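PDB 6BAF: photoreceptor-histidine kinase BphP from Stigmatella aurantiaca DW4/3-1, which probably senses red and far-red light through a bilin chromophore and relays the signal through histidine kinase activity to control cell development. Local coordinates for residues Gly88-His100 with Leu104-Ala116. Numbering follows the deposited sequence.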
loop_
_atom_site.group_PDB
_atom_site.type_symbol
_atom_site.label_atom_id
_atom_site.label_comp_id
_atom_site.label_asym_id
_atom_site.label_seq_id
_atom_site.Cartn_x
_atom_site.Cartn_y
_atom_site.Cartn_z
ATOM N N GLY A 88 21.350 -27.293 -10.118
ATOM C CA GLY A 88 20.949 -25.983 -9.636
ATOM C C GLY A 88 20.453 -25.350 -10.913
ATOM O O GLY A 88 21.289 -24.765 -11.604
ATOM N N VAL A 89 19.163 -25.401 -11.282
ATOM C CA VAL A 89 17.879 -25.359 -10.522
ATOM C C VAL A 89 17.821 -24.369 -9.335
ATOM O O VAL A 89 18.338 -24.578 -8.229
ATOM C CB VAL A 89 17.335 -26.780 -10.089
ATOM C CG1 VAL A 89 18.256 -27.585 -9.212
ATOM C CG2 VAL A 89 15.975 -26.614 -9.400
ATOM N N ASP A 90 17.128 -23.275 -9.648
ATOM C CA ASP A 90 16.785 -22.213 -8.725
ATOM C C ASP A 90 15.456 -22.479 -8.036
ATOM O O ASP A 90 14.499 -22.951 -8.654
ATOM C CB ASP A 90 16.681 -20.880 -9.459
ATOM C CG ASP A 90 18.005 -20.398 -9.943
ATOM O OD1 ASP A 90 19.024 -20.926 -9.452
ATOM O OD2 ASP A 90 18.035 -19.495 -10.807
ATOM N N ARG A 91 15.399 -22.130 -6.756
ATOM C CA ARG A 91 14.160 -22.075 -5.998
ATOM C C ARG A 91 13.968 -20.637 -5.519
ATOM O O ARG A 91 14.940 -19.929 -5.223
ATOM C CB ARG A 91 14.192 -23.047 -4.829
ATOM C CG ARG A 91 14.085 -24.521 -5.192
ATOM C CD ARG A 91 14.937 -25.260 -4.219
ATOM N NE ARG A 91 14.357 -26.467 -3.635
ATOM C CZ ARG A 91 14.797 -27.700 -3.875
ATOM N NH1 ARG A 91 15.821 -27.895 -4.713
ATOM N NH2 ARG A 91 14.224 -28.731 -3.258
ATOM N N PHE A 92 12.726 -20.184 -5.492
ATOM C CA PHE A 92 12.439 -18.781 -5.242
ATOM C C PHE A 92 11.738 -18.642 -3.900
ATOM O O PHE A 92 10.865 -19.452 -3.557
ATOM C CB PHE A 92 11.608 -18.193 -6.383
ATOM C CG PHE A 92 12.362 -18.126 -7.677
ATOM C CD1 PHE A 92 12.580 -19.279 -8.428
ATOM C CD2 PHE A 92 12.886 -16.913 -8.132
ATOM C CE1 PHE A 92 13.310 -19.230 -9.608
ATOM C CE2 PHE A 92 13.606 -16.851 -9.318
ATOM C CZ PHE A 92 13.821 -18.016 -10.060
ATOM N N PHE A 93 12.154 -17.635 -3.128
ATOM C CA PHE A 93 11.679 -17.463 -1.766
ATOM C C PHE A 93 11.509 -15.984 -1.497
ATOM O O PHE A 93 12.255 -15.162 -2.027
ATOM C CB PHE A 93 12.676 -18.045 -0.726
ATOM C CG PHE A 93 12.894 -19.521 -0.847
ATOM C CD1 PHE A 93 12.056 -20.410 -0.192
ATOM C CD2 PHE A 93 13.934 -20.015 -1.617
ATOM C CE1 PHE A 93 12.240 -21.782 -0.312
ATOM C CE2 PHE A 93 14.144 -21.384 -1.744
ATOM C CZ PHE A 93 13.302 -22.273 -1.090
ATOM N N ASP A 94 10.547 -15.652 -0.643
ATOM C CA ASP A 94 10.541 -14.363 0.047
ATOM C C ASP A 94 11.299 -14.520 1.354
ATOM O O ASP A 94 10.974 -15.385 2.172
ATOM C CB ASP A 94 9.124 -13.868 0.331
ATOM C CG ASP A 94 8.331 -13.598 -0.955
ATOM O OD1 ASP A 94 8.875 -12.913 -1.865
ATOM O OD2 ASP A 94 7.182 -14.091 -1.038
ATOM N N GLY A 95 12.320 -13.683 1.538
ATOM C CA GLY A 95 13.045 -13.622 2.781
ATOM C C GLY A 95 12.454 -12.512 3.622
ATOM O O GLY A 95 12.219 -11.398 3.142
ATOM N N ILE A 96 12.192 -12.833 4.871
ATOM C CA ILE A 96 11.883 -11.852 5.880
ATOM C C ILE A 96 13.000 -11.941 6.912
ATOM O O ILE A 96 13.142 -12.971 7.590
ATOM C CB ILE A 96 10.513 -12.122 6.499
ATOM C CG1 ILE A 96 9.471 -12.192 5.380
ATOM C CG2 ILE A 96 10.206 -11.087 7.536
ATOM C CD1 ILE A 96 8.284 -13.025 5.764
ATOM N N ALA A 97 13.801 -10.887 7.027
ATOM C CA ALA A 97 14.954 -10.895 7.906
ATOM C C ALA A 97 14.773 -9.848 8.992
ATOM O O ALA A 97 14.198 -8.785 8.747
ATOM C CB ALA A 97 16.244 -10.648 7.109
ATOM N N HIS A 98 15.233 -10.158 10.200
ATOM C CA HIS A 98 15.182 -9.204 11.298
ATOM C C HIS A 98 16.364 -9.465 12.232
ATOM O O HIS A 98 16.979 -10.530 12.200
ATOM C CB HIS A 98 13.841 -9.264 12.074
ATOM C CG HIS A 98 13.685 -10.470 12.951
ATOM N ND1 HIS A 98 13.322 -11.708 12.457
ATOM C CD2 HIS A 98 13.831 -10.626 14.293
ATOM C CE1 HIS A 98 13.270 -12.580 13.453
ATOM N NE2 HIS A 98 13.582 -11.953 14.576
ATOM N N ARG A 99 16.686 -8.455 13.043
ATOM C CA ARG A 99 17.663 -8.533 14.107
ATOM C C ARG A 99 16.934 -8.510 15.435
ATOM O O ARG A 99 16.060 -7.667 15.648
ATOM C CB ARG A 99 18.644 -7.371 14.028
ATOM C CG ARG A 99 19.429 -7.369 12.720
ATOM C CD ARG A 99 20.521 -6.301 12.755
ATOM N NE ARG A 99 21.323 -6.366 11.547
ATOM C CZ ARG A 99 21.066 -5.657 10.456
ATOM N NH1 ARG A 99 20.029 -4.826 10.441
ATOM N NH2 ARG A 99 21.814 -5.791 9.385
ATOM N N HIS A 100 17.301 -9.421 16.334
ATOM C CA HIS A 100 16.736 -9.402 17.671
ATOM C C HIS A 100 17.691 -10.120 18.609
ATOM O O HIS A 100 18.219 -11.193 18.269
ATOM C CB HIS A 100 15.354 -10.063 17.693
ATOM C CG HIS A 100 14.706 -10.074 19.047
ATOM N ND1 HIS A 100 14.452 -8.921 19.763
ATOM C CD2 HIS A 100 14.229 -11.097 19.802
ATOM C CE1 HIS A 100 13.851 -9.229 20.902
ATOM N NE2 HIS A 100 13.710 -10.543 20.953
ATOM N N LEU A 104 20.838 -12.223 13.732
ATOM C CA LEU A 104 20.248 -11.881 12.439
ATOM C C LEU A 104 19.534 -13.129 11.935
ATOM O O LEU A 104 20.175 -14.134 11.601
ATOM C CB LEU A 104 21.321 -11.431 11.447
ATOM C CG LEU A 104 21.058 -10.611 10.185
ATOM C CD1 LEU A 104 22.021 -10.935 9.060
ATOM C CD2 LEU A 104 19.604 -10.447 9.713
ATOM N N ILE A 105 18.212 -13.077 11.893
ATOM C CA ILE A 105 17.385 -14.227 11.559
ATOM C C ILE A 105 16.782 -13.989 10.186
ATOM O O ILE A 105 16.192 -12.927 9.938
ATOM C CB ILE A 105 16.286 -14.441 12.610
ATOM C CG1 ILE A 105 16.923 -14.759 13.961
ATOM C CG2 ILE A 105 15.301 -15.510 12.107
ATOM C CD1 ILE A 105 15.967 -14.801 15.140
ATOM N N LEU A 106 16.923 -14.968 9.300
ATOM C CA LEU A 106 16.374 -14.892 7.952
ATOM C C LEU A 106 15.371 -16.027 7.804
ATOM O O LEU A 106 15.723 -17.206 7.970
ATOM C CB LEU A 106 17.491 -14.976 6.906
ATOM C CG LEU A 106 17.078 -15.183 5.451
ATOM C CD1 LEU A 106 16.265 -13.971 4.940
ATOM C CD2 LEU A 106 18.326 -15.430 4.579
ATOM N N GLU A 107 14.105 -15.675 7.576
ATOM C CA GLU A 107 13.054 -16.657 7.341
ATOM C C GLU A 107 12.706 -16.697 5.866
ATOM O O GLU A 107 12.608 -15.647 5.215
ATOM C CB GLU A 107 11.825 -16.333 8.191
ATOM C CG GLU A 107 12.240 -16.528 9.632
ATOM C CD GLU A 107 11.170 -16.225 10.617
ATOM O OE1 GLU A 107 10.784 -15.017 10.752
ATOM O OE2 GLU A 107 10.717 -17.206 11.266
ATOM N N LEU A 108 12.571 -17.912 5.333
ATOM C CA LEU A 108 12.384 -18.142 3.903
ATOM C C LEU A 108 11.065 -18.867 3.702
ATOM O O LEU A 108 10.851 -19.938 4.282
ATOM C CB LEU A 108 13.514 -18.972 3.306
ATOM C CG LEU A 108 14.920 -18.396 3.433
ATOM C CD1 LEU A 108 15.950 -19.366 2.854
ATOM C CD2 LEU A 108 15.041 -17.027 2.786
ATOM N N GLU A 109 10.175 -18.268 2.903
ATOM C CA GLU A 109 8.907 -18.873 2.514
ATOM C C GLU A 109 8.819 -18.948 0.993
ATOM O O GLU A 109 9.211 -17.996 0.298
ATOM C CB GLU A 109 7.736 -18.081 3.068
ATOM C CG GLU A 109 7.493 -18.315 4.582
ATOM C CD GLU A 109 6.441 -17.329 5.187
ATOM O OE1 GLU A 109 5.786 -17.681 6.198
ATOM O OE2 GLU A 109 6.281 -16.189 4.655
ATOM N N PRO A 110 8.400 -20.084 0.446
ATOM C CA PRO A 110 8.366 -20.219 -1.020
ATOM C C PRO A 110 7.592 -19.063 -1.646
ATOM O O PRO A 110 6.557 -18.619 -1.120
ATOM C CB PRO A 110 7.668 -21.561 -1.235
ATOM C CG PRO A 110 7.920 -22.334 0.023
ATOM C CD PRO A 110 8.043 -21.329 1.146
ATOM N N SER A 111 8.154 -18.506 -2.719
ATOM C CA SER A 111 7.515 -17.390 -3.399
ATOM C C SER A 111 6.194 -17.843 -4.013
ATOM O O SER A 111 6.056 -18.983 -4.470
ATOM C CB SER A 111 8.438 -16.816 -4.479
ATOM O OG SER A 111 9.231 -15.746 -3.969
ATOM N N SER A 112 5.222 -16.927 -4.018
ATOM C CA SER A 112 3.852 -17.239 -4.418
ATOM C C SER A 112 3.765 -17.687 -5.876
ATOM O O SER A 112 4.552 -17.267 -6.737
ATOM C CB SER A 112 2.949 -16.017 -4.223
ATOM O OG SER A 112 3.358 -14.956 -5.074
ATOM N N HIS A 113 2.774 -18.544 -6.144
ATOM C CA HIS A 113 2.379 -18.875 -7.510
ATOM C C HIS A 113 2.167 -17.598 -8.328
ATOM O O HIS A 113 1.860 -16.531 -7.780
ATOM C CB HIS A 113 1.096 -19.722 -7.488
ATOM C CG HIS A 113 0.005 -19.151 -6.620
ATOM N ND1 HIS A 113 -0.459 -19.789 -5.487
ATOM C CD2 HIS A 113 -0.707 -17.999 -6.718
ATOM C CE1 HIS A 113 -1.409 -19.058 -4.927
ATOM N NE2 HIS A 113 -1.579 -17.967 -5.654
ATOM N N ARG A 114 2.344 -17.719 -9.651
ATOM C CA ARG A 114 2.246 -16.593 -10.601
ATOM C C ARG A 114 3.493 -15.657 -10.479
ATOM O O ARG A 114 4.204 -15.780 -9.470
ATOM C CB ARG A 114 0.923 -15.825 -10.396
ATOM C CG ARG A 114 -0.206 -16.190 -11.357
ATOM C CD ARG A 114 -0.849 -17.527 -11.005
ATOM N NE ARG A 114 -1.929 -17.380 -10.027
ATOM C CZ ARG A 114 -2.672 -18.387 -9.570
ATOM N NH1 ARG A 114 -2.454 -19.627 -9.996
ATOM N NH2 ARG A 114 -3.632 -18.156 -8.680
ATOM N N GLU A 115 3.839 -14.752 -11.428
ATOM C CA GLU A 115 3.240 -14.318 -12.738
ATOM C C GLU A 115 2.270 -13.123 -12.594
ATOM O O GLU A 115 2.384 -12.141 -13.339
ATOM C CB GLU A 115 2.545 -15.456 -13.514
ATOM C CG GLU A 115 3.495 -16.481 -14.136
ATOM C CD GLU A 115 4.133 -15.990 -15.431
ATOM O OE1 GLU A 115 3.674 -14.952 -15.966
ATOM O OE2 GLU A 115 5.091 -16.644 -15.910
ATOM N N ALA A 116 1.330 -13.210 -11.650
ATOM C CA ALA A 116 0.428 -12.109 -11.320
ATOM C C ALA A 116 1.220 -11.029 -10.591
ATOM O O ALA A 116 1.583 -11.208 -9.426
ATOM C CB ALA A 116 -0.740 -12.607 -10.472
HETATM O O HOH W 1 5.893 -15.820 0.340
HETATM O O HOH W 2 5.555 -14.051 -3.032
HETATM O O HOH W 3 12.277 -12.760 10.154
#
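His98 and Ile105 face each other in a hydrogen-bonded antiparallel pair, and their side chains run side by side on the same face of the sheet. From CB, the imidazole is set by chi1 of 73°, between the backbone N and the carbonyl carbon, which turns the ring toward Ile105. ND1 takes up a water lying in the ring plane, 2.7 Å away; CE1 rests 3.6 Å from Ile105 CB and close to its CG2 methyl; NE2, at the tip, reaches Ile105 CD1 at 3.8 Å. The same water donates to Ile96 O and to Glu107 OE1, so one molecule ties the ring to both strands. Val236 N bonds Glu107 OE1 and Leu237 N bonds OE2, so both oxygens of this buried carboxylate have partners, which would help to keep it ionised. Paired backbone bonds continue through Ile96 with Glu107 and Asp94 with Glu109; beyond the last pair, Phe93 with Pro110, Ser111 N bonds Phe92 O (3.0 Å), straight at the hydrogen but with the donor above the carbonyl plane. There two waters donate to Asp94 OD2; one also donates to Pro110 O, the other accepts from Ser112 N.

The face that carries Ala97, Leu106 and Leu108 is mostly apolar. Gly95 lets Leu106 CD1 come within 3.9 Å of its CA, and that methyl also meets Ala97 CB at 4.0 Å. Phe93 CD1 touches Leu108 CB, and both side chains pack on helix 37-41. Strands 90-100 and 103-110 thus form a beta hairpin, flanked by strands 80-85 and 19-23 in the antiparallel sheet of the phytochrome PAS domain.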